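Local structure of mandelate racemase / muconate lactonizing enzyme (Burkholderia pseudomallei, 2POD) at residues S310-W315 with A340-V345. The protein is of unknown function but belongs to the enolase superfamily, carries a sodium ion in its metal site and may be a lyase. Residues are numbered along the deposited sequence; the frame is centred on the assembly and turned at random.
Sequences SMAEAW and APNALV
The side chain of N342 crosses the aliphatic stem of E313 obliquely, with N342 CG 3.9 Å from E313 CB and N342 CB 4.0 Å from E313 CG. Carboxylate and amide planes lie only 19° apart, yet no hydrogen bond joins the two groups directly. A water bridges them instead, 2.8 Å from E313 OE1 and 2.7 Å from N342 OD1. E313 runs extended, its CG anti to the backbone N (chi1 -162°), which brings the carboxylate to CB and CG of P341, the two side chains crossing at about a right angle; E313 OE2 comes within 3.8 Å of P341 CB. N342 CG sits between its own backbone N and carbonyl carbon (chi1 66°), a rotation that turns the amide toward helix 301-314, where N342 ND2 meets A312 CB at 3.9 Å. ND2 is held by L317 O in the loop after the helix, and weakly by A309 O within it. A type I turn from A340 to A343, closed by A343 N to A340 O at 3.1 Å, presents P341 and N342 to the helix. E313 OE1 also forms a salt bridge with R277 of the second subunit, while Y190 of the third packs on E313 and N342. In this enolase-superfamily TIM barrel, the loop from helix 327-339 to strand 346-348 thus packs against helix 301-314, beside subunit interfaces.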
ATOM      1  N   SER B 310      14.228  23.010   4.368  1.00 37.99           N
ATOM      2  CA  SER B 310      13.161  23.124   5.347  1.00 42.70           C
ATOM      3  C   SER B 310      12.126  22.006   5.219  1.00 41.98           C
ATOM      4  O   SER B 310      11.522  21.612   6.211  1.00 43.71           O
ATOM      5  CB  SER B 310      12.515  24.510   5.288  1.00 43.53           C
ATOM      6  OG  SER B 310      11.995  24.790   4.002  1.00 56.77           O
HETATM    7  N   MSE B 311      11.943  21.496   4.000  1.00 44.72           N
HETATM    8  CA  MSE B 311      11.212  20.243   3.747  1.00 45.43           C
HETATM    9  C   MSE B 311      11.861  19.030   4.406  1.00 43.80           C
HETATM   10  O   MSE B 311      11.202  18.292   5.133  1.00 47.14           O
HETATM   11  CB  MSE B 311      11.133  19.969   2.249  1.00 48.01           C
HETATM   12  CG  MSE B 311       9.881  20.443   1.574  1.00 54.71           C
HETATM   13 SE   MSE B 311       9.698  19.620  -0.176  1.00 74.76          SE
HETATM   14  CE  MSE B 311       9.026  17.893   0.365  1.00 62.76           C
ATOM     15  N   ALA B 312      13.146  18.827   4.123  1.00 36.21           N
ATOM     16  CA  ALA B 312      13.919  17.715   4.668  1.00 36.90           C
ATOM     17  C   ALA B 312      13.898  17.630   6.194  1.00 39.68           C
ATOM     18  O   ALA B 312      13.952  16.532   6.747  1.00 40.84           O
ATOM     19  CB  ALA B 312      15.356  17.777   4.168  1.00 36.85           C
ATOM     20  N   GLU B 313      13.825  18.790   6.858  1.00 42.23           N
ATOM     21  CA  GLU B 313      13.725  18.870   8.321  1.00 42.70           C
ATOM     22  C   GLU B 313      12.435  18.227   8.826  1.00 40.41           C
ATOM     23  O   GLU B 313      12.447  17.528   9.844  1.00 40.98           O
ATOM     24  CB  GLU B 313      13.825  20.327   8.800  1.00 45.86           C
ATOM     25  CG  GLU B 313      14.175  20.502  10.290  1.00 48.34           C
ATOM     26  CD  GLU B 313      14.164  21.969  10.749  1.00 54.12           C
ATOM     27  OE1 GLU B 313      14.195  22.871   9.884  1.00 57.16           O
ATOM     28  OE2 GLU B 313      14.126  22.221  11.977  1.00 49.98           O
ATOM     29  N   ALA B 314      11.336  18.435   8.094  1.00 38.61           N
ATOM     30  CA  ALA B 314      10.060  17.761   8.386  1.00 37.21           C
ATOM     31  C   ALA B 314      10.088  16.228   8.283  1.00 37.21           C
ATOM     32  O   ALA B 314       9.226  15.551   8.845  1.00 43.99           O
ATOM     33  CB  ALA B 314       8.934  18.344   7.547  1.00 37.66           C
ATOM     34  N   TRP B 315      11.076  15.683   7.573  1.00 36.57           N
ATOM     35  CA  TRP B 315      11.267  14.237   7.491  1.00 35.90           C
ATOM     36  C   TRP B 315      12.419  13.773   8.400  1.00 40.38           C
ATOM     37  O   TRP B 315      12.879  12.625   8.301  1.00 37.36           O
ATOM     38  CB  TRP B 315      11.534  13.818   6.046  1.00 37.90           C
ATOM     39  CG  TRP B 315      10.297  13.497   5.228  1.00 40.19           C
ATOM     40  CD1 TRP B 315       9.855  12.254   4.859  1.00 36.67           C
ATOM     41  CD2 TRP B 315       9.374  14.432   4.659  1.00 34.84           C
ATOM     42  NE1 TRP B 315       8.708  12.362   4.106  1.00 42.01           N
ATOM     43  CE2 TRP B 315       8.396  13.687   3.961  1.00 32.92           C
ATOM     44  CE3 TRP B 315       9.278  15.830   4.672  1.00 42.31           C
ATOM     45  CZ2 TRP B 315       7.332  14.293   3.289  1.00 33.47           C
ATOM     46  CZ3 TRP B 315       8.227  16.433   3.995  1.00 36.47           C
ATOM     47  CH2 TRP B 315       7.260  15.662   3.322  1.00 36.96           C
ATOM     48  N   ALA B 340      20.484  26.957   7.833  1.00 45.16           N
ATOM     49  CA  ALA B 340      19.579  25.809   7.986  1.00 39.98           C
ATOM     50  C   ALA B 340      19.768  25.118   9.338  1.00 41.37           C
ATOM     51  O   ALA B 340      20.873  24.683   9.661  1.00 46.15           O
ATOM     52  CB  ALA B 340      19.764  24.820   6.843  1.00 38.95           C
ATOM     53  N   PRO B 341      18.687  25.028  10.140  1.00 40.03           N
ATOM     54  CA  PRO B 341      18.719  24.295  11.410  1.00 39.49           C
ATOM     55  C   PRO B 341      19.095  22.817  11.241  1.00 40.63           C
ATOM     56  O   PRO B 341      19.672  22.213  12.155  1.00 41.57           O
ATOM     57  CB  PRO B 341      17.281  24.420  11.925  1.00 39.94           C
ATOM     58  CG  PRO B 341      16.708  25.588  11.213  1.00 42.78           C
ATOM     59  CD  PRO B 341      17.360  25.609   9.872  1.00 36.38           C
ATOM     60  N   ASN B 342      18.781  22.249  10.077  1.00 40.21           N
ATOM     61  CA  ASN B 342      19.151  20.870   9.780  1.00 44.58           C
ATOM     62  C   ASN B 342      20.433  20.651   8.975  1.00 38.85           C
ATOM     63  O   ASN B 342      20.684  19.540   8.535  1.00 43.22           O
ATOM     64  CB  ASN B 342      17.980  20.106   9.154  1.00 40.48           C
ATOM     65  CG  ASN B 342      17.600  20.637   7.806  1.00 44.75           C
ATOM     66  OD1 ASN B 342      17.594  21.848   7.587  1.00 44.97           O
ATOM     67  ND2 ASN B 342      17.269  19.736   6.886  1.00 45.58           N
ATOM     68  N   ALA B 343      21.254  21.681   8.800  1.00 41.34           N
ATOM     69  CA  ALA B 343      22.557  21.497   8.141  1.00 41.69           C
ATOM     70  C   ALA B 343      23.531  20.616   8.937  1.00 40.18           C
ATOM     71  O   ALA B 343      23.660  20.759  10.143  1.00 43.01           O
ATOM     72  CB  ALA B 343      23.175  22.825   7.804  1.00 45.60           C
ATOM     73  N   LEU B 344      24.180  19.676   8.254  1.00 46.39           N
ATOM     74  CA  LEU B 344      24.984  18.640   8.921  1.00 47.81           C
ATOM     75  C   LEU B 344      26.465  18.973   8.786  1.00 50.06           C
ATOM     76  O   LEU B 344      27.176  19.160   9.784  1.00 50.10           O
ATOM     77  CB  LEU B 344      24.721  17.273   8.275  1.00 47.27           C
ATOM     78  CG  LEU B 344      24.829  15.904   8.973  1.00 47.89           C
ATOM     79  CD1 LEU B 344      25.215  14.845   7.941  1.00 32.80           C
ATOM     80  CD2 LEU B 344      25.738  15.828  10.200  1.00 41.20           C
ATOM     81  N   VAL B 345      26.914  19.021   7.535  1.00 48.50           N
ATOM     82  CA  VAL B 345      28.286  19.356   7.190  1.00 51.90           C
ATOM     83  C   VAL B 345      28.260  20.229   5.953  1.00 50.26           C
ATOM     84  O   VAL B 345      27.267  20.263   5.233  1.00 55.37           O
ATOM     85  CB  VAL B 345      29.156  18.100   6.905  1.00 52.29           C
ATOM     86  CG1 VAL B 345      29.789  17.580   8.184  1.00 57.39           C
ATOM     87  CG2 VAL B 345      28.350  17.006   6.210  1.00 56.36           C
TER
HETATM   88  O   HOH W   1      15.645  23.646   7.650  1.00 56.31           O